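Local coordinates for uncharacterized protein (Pyrococcus furiosus DSM 3638, PDB 3WZ2), which probably acts as an archaeal proteasome-assembly chaperone of the PAC2 family, at residues F39-L44 and R73-N78. Residues are numbered along the deposited sequence; the frame is centred on the assembly and turned at random.
Sequences FLAKEL and RFYGKN
Ala41, near the end of helix 32-43, sets its methyl group obliquely against the root of the Tyr75 ring, with Ala41 CB 4.0 Å from Tyr75 CD2 and nearly as close to Tyr75 CG. The bonds from CA to CB of both residues aim at the other segment, and a small residue suits the helix here because it lets the backbone come down close to the strand, with the CA atoms of Ala41 and Tyr75 6.5 Å apart. Tyr75 CG lies beside its own backbone N and anti to the carbonyl carbon (chi1 -68°), which swings the ring back along the strand toward Arg73. Two residues apart on one strand, the two side chains share a side of the sheet, and the long arginine reaches the hydroxyl: Arg73 NE donates a hydrogen bond to Tyr75 OH, 2.8 Å long and moderately bent at 152°, with the hydroxyl close to the guanidinium plane. Shortening the tyrosine to an alanine is likely to leave Arg73 NE without this acceptor and open a gap beside the Ala41 methyl. Farther along, the Lys77 chain, bent at chi2, chi3 and chi4, lays its carbons against the backbone just past the helix, CE 3.4 Å from Leu44 O; a lysine's long aliphatic stem suits this partly exposed end. Arg73 also forms a salt bridge with Asp86 and a hydrogen bond to Pro70 O, which help fix the guanidinium. The last turn of helix 32-43 thus rests lightly on strand 72-77, antiparallel to both its neighbours 47-53 and 80-85 in the mixed sheet, while Leu48, Leu64 and Ile84 also touch the Tyr75 side chain.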
ATOM      1  N   PHE B  39      24.292 -17.647 -20.889  1.00 25.68           N
ATOM      2  CA  PHE B  39      25.273 -18.365 -21.667  1.00 25.36           C
ATOM      3  C   PHE B  39      24.656 -18.960 -22.913  1.00 27.66           C
ATOM      4  O   PHE B  39      25.176 -18.801 -24.006  1.00 28.20           O
ATOM      5  CB  PHE B  39      25.910 -19.457 -20.837  1.00 27.20           C
ATOM      6  CG  PHE B  39      27.016 -20.165 -21.548  1.00 28.22           C
ATOM      7  CD1 PHE B  39      28.156 -19.459 -21.924  1.00 28.34           C
ATOM      8  CD2 PHE B  39      26.937 -21.506 -21.833  1.00 28.31           C
ATOM      9  CE1 PHE B  39      29.177 -20.081 -22.568  1.00 29.01           C
ATOM     10  CE2 PHE B  39      27.967 -22.140 -22.499  1.00 30.98           C
ATOM     11  CZ  PHE B  39      29.094 -21.420 -22.863  1.00 29.19           C
ATOM     12  N   LEU B  40      23.540 -19.673 -22.782  1.00 26.82           N
ATOM     13  CA  LEU B  40      22.962 -20.276 -23.968  1.00 26.73           C
ATOM     14  C   LEU B  40      22.537 -19.296 -25.014  1.00 25.92           C
ATOM     15  O   LEU B  40      22.614 -19.600 -26.199  1.00 26.38           O
ATOM     16  CB  LEU B  40      21.763 -21.133 -23.636  1.00 28.74           C
ATOM     17  CG  LEU B  40      22.096 -22.476 -23.018  1.00 30.30           C
ATOM     18  CD1 LEU B  40      20.920 -22.996 -22.219  1.00 31.88           C
ATOM     19  CD2 LEU B  40      22.467 -23.449 -24.117  1.00 33.16           C
ATOM     20  N   ALA B  41      21.991 -18.165 -24.602  1.00 26.98           N
ATOM     21  CA  ALA B  41      21.480 -17.222 -25.574  1.00 28.26           C
ATOM     22  C   ALA B  41      22.631 -16.663 -26.409  1.00 31.83           C
ATOM     23  O   ALA B  41      22.497 -16.478 -27.614  1.00 30.55           O
ATOM     24  CB  ALA B  41      20.761 -16.100 -24.873  1.00 29.37           C
ATOM     25  N   LYS B  42      23.756 -16.415 -25.741  1.00 35.29           N
ATOM     26  CA  LYS B  42      24.967 -15.934 -26.399  1.00 40.77           C
ATOM     27  C   LYS B  42      25.612 -17.010 -27.261  1.00 38.23           C
ATOM     28  O   LYS B  42      25.909 -16.761 -28.420  1.00 36.29           O
ATOM     29  CB  LYS B  42      25.948 -15.409 -25.362  1.00 50.81           C
ATOM     30  CG  LYS B  42      27.298 -15.003 -25.927  1.00 59.98           C
ATOM     31  CD  LYS B  42      28.231 -14.499 -24.831  1.00 71.82           C
ATOM     32  CE  LYS B  42      27.975 -13.012 -24.598  1.00 79.61           C
ATOM     33  NZ  LYS B  42      28.567 -12.512 -23.328  1.00 80.16           N
ATOM     34  N   GLU B  43      25.745 -18.231 -26.750  1.00 39.22           N
ATOM     35  CA  GLU B  43      26.396 -19.293 -27.517  1.00 39.68           C
ATOM     36  C   GLU B  43      25.620 -19.749 -28.734  1.00 42.55           C
ATOM     37  O   GLU B  43      26.216 -20.193 -29.715  1.00 49.09           O
ATOM     38  CB  GLU B  43      26.648 -20.533 -26.668  1.00 41.96           C
ATOM     39  CG  GLU B  43      27.805 -20.419 -25.724  1.00 46.05           C
ATOM     40  CD  GLU B  43      29.104 -19.945 -26.374  1.00 48.10           C
ATOM     41  OE1 GLU B  43      29.752 -20.770 -27.052  1.00 46.43           O
ATOM     42  OE2 GLU B  43      29.473 -18.755 -26.190  1.00 52.73           O
ATOM     43  N   LEU B  44      24.296 -19.714 -28.669  1.00 39.02           N
ATOM     44  CA  LEU B  44      23.471 -20.055 -29.820  1.00 39.54           C
ATOM     45  C   LEU B  44      23.196 -18.851 -30.722  1.00 37.69           C
ATOM     46  O   LEU B  44      22.372 -18.954 -31.629  1.00 39.98           O
ATOM     47  CB  LEU B  44      22.131 -20.659 -29.365  1.00 39.12           C
ATOM     48  CG  LEU B  44      22.254 -22.024 -28.669  1.00 40.04           C
ATOM     49  CD1 LEU B  44      20.995 -22.409 -27.934  1.00 37.54           C
ATOM     50  CD2 LEU B  44      22.615 -23.114 -29.687  1.00 40.53           C
ATOM     51  N   ARG B  73      13.651  -9.861 -20.966  1.00 19.73           N
ATOM     52  CA  ARG B  73      13.718 -10.006 -22.398  1.00 21.90           C
ATOM     53  C   ARG B  73      13.656 -11.479 -22.809  1.00 20.34           C
ATOM     54  O   ARG B  73      13.903 -12.370 -22.003  1.00 21.36           O
ATOM     55  CB  ARG B  73      14.945  -9.297 -23.027  1.00 24.46           C
ATOM     56  CG  ARG B  73      16.213  -9.449 -22.273  1.00 25.71           C
ATOM     57  CD  ARG B  73      17.335  -8.538 -22.778  1.00 28.20           C
ATOM     58  NE  ARG B  73      18.554  -9.038 -22.173  1.00 25.28           N
ATOM     59  CZ  ARG B  73      18.904  -8.814 -20.931  1.00 26.96           C
ATOM     60  NH1 ARG B  73      18.154  -8.042 -20.146  1.00 32.04           N
ATOM     61  NH2 ARG B  73      20.040  -9.307 -20.478  1.00 25.07           N
ATOM     62  N   PHE B  74      13.301 -11.681 -24.070  1.00 20.58           N
ATOM     63  CA  PHE B  74      13.232 -12.992 -24.704  1.00 20.13           C
ATOM     64  C   PHE B  74      14.157 -13.019 -25.893  1.00 20.88           C
ATOM     65  O   PHE B  74      14.133 -12.110 -26.731  1.00 21.78           O
ATOM     66  CB  PHE B  74      11.812 -13.275 -25.172  1.00 19.46           C
ATOM     67  CG  PHE B  74      10.812 -13.245 -24.058  1.00 19.96           C
ATOM     68  CD1 PHE B  74      10.690 -14.311 -23.200  1.00 19.98           C
ATOM     69  CD2 PHE B  74      10.008 -12.126 -23.854  1.00 21.85           C
ATOM     70  CE1 PHE B  74       9.779 -14.280 -22.162  1.00 22.58           C
ATOM     71  CE2 PHE B  74       9.091 -12.096 -22.809  1.00 22.91           C
ATOM     72  CZ  PHE B  74       8.992 -13.174 -21.949  1.00 21.45           C
ATOM     73  N   TYR B  75      14.986 -14.063 -25.955  1.00 21.38           N
ATOM     74  CA  TYR B  75      15.842 -14.322 -27.085  1.00 21.59           C
ATOM     75  C   TYR B  75      15.322 -15.504 -27.846  1.00 22.61           C
ATOM     76  O   TYR B  75      14.658 -16.380 -27.281  1.00 22.93           O
ATOM     77  CB  TYR B  75      17.258 -14.600 -26.602  1.00 24.38           C
ATOM     78  CG  TYR B  75      17.954 -13.406 -26.007  1.00 24.70           C
ATOM     79  CD1 TYR B  75      18.604 -12.483 -26.822  1.00 28.29           C
ATOM     80  CD2 TYR B  75      17.958 -13.191 -24.659  1.00 25.86           C
ATOM     81  CE1 TYR B  75      19.240 -11.378 -26.303  1.00 26.18           C
ATOM     82  CE2 TYR B  75      18.600 -12.083 -24.113  1.00 28.81           C
ATOM     83  CZ  TYR B  75      19.229 -11.181 -24.951  1.00 29.62           C
ATOM     84  OH  TYR B  75      19.856 -10.106 -24.400  1.00 30.52           O
ATOM     85  N   GLY B  76      15.634 -15.541 -29.128  1.00 22.08           N
ATOM     86  CA  GLY B  76      15.037 -16.475 -30.036  1.00 23.72           C
ATOM     87  C   GLY B  76      15.996 -16.904 -31.103  1.00 25.88           C
ATOM     88  O   GLY B  76      16.774 -16.099 -31.615  1.00 27.44           O
ATOM     89  N   LYS B  77      15.944 -18.180 -31.429  1.00 28.94           N
ATOM     90  CA  LYS B  77      16.495 -18.708 -32.655  1.00 33.60           C
ATOM     91  C   LYS B  77      15.738 -19.951 -33.047  1.00 31.41           C
ATOM     92  O   LYS B  77      15.661 -20.880 -32.250  1.00 30.31           O
ATOM     93  CB  LYS B  77      17.940 -19.130 -32.373  1.00 36.29           C
ATOM     94  CG  LYS B  77      18.733 -19.609 -33.590  1.00 46.75           C
ATOM     95  CD  LYS B  77      19.151 -18.384 -34.374  1.00 52.49           C
ATOM     96  CE  LYS B  77      20.635 -18.182 -34.496  1.00 58.52           C
ATOM     97  NZ  LYS B  77      20.889 -17.951 -35.937  1.00 62.63           N
ATOM     98  N   ASN B  78      15.241 -19.984 -34.271  1.00 31.56           N
ATOM     99  CA  ASN B  78      14.439 -21.121 -34.780  1.00 34.20           C
ATOM    100  C   ASN B  78      13.266 -21.353 -33.833  1.00 30.44           C
ATOM    101  O   ASN B  78      12.493 -20.428 -33.626  1.00 30.27           O
ATOM    102  CB  ASN B  78      15.300 -22.372 -34.967  1.00 33.00           C
ATOM    103  CG  ASN B  78      16.396 -22.156 -35.998  1.00 39.75           C
ATOM    104  OD1 ASN B  78      16.184 -21.499 -37.011  1.00 37.27           O
ATOM    105  ND2 ASN B  78      17.578 -22.703 -35.733  1.00 39.13           N
TER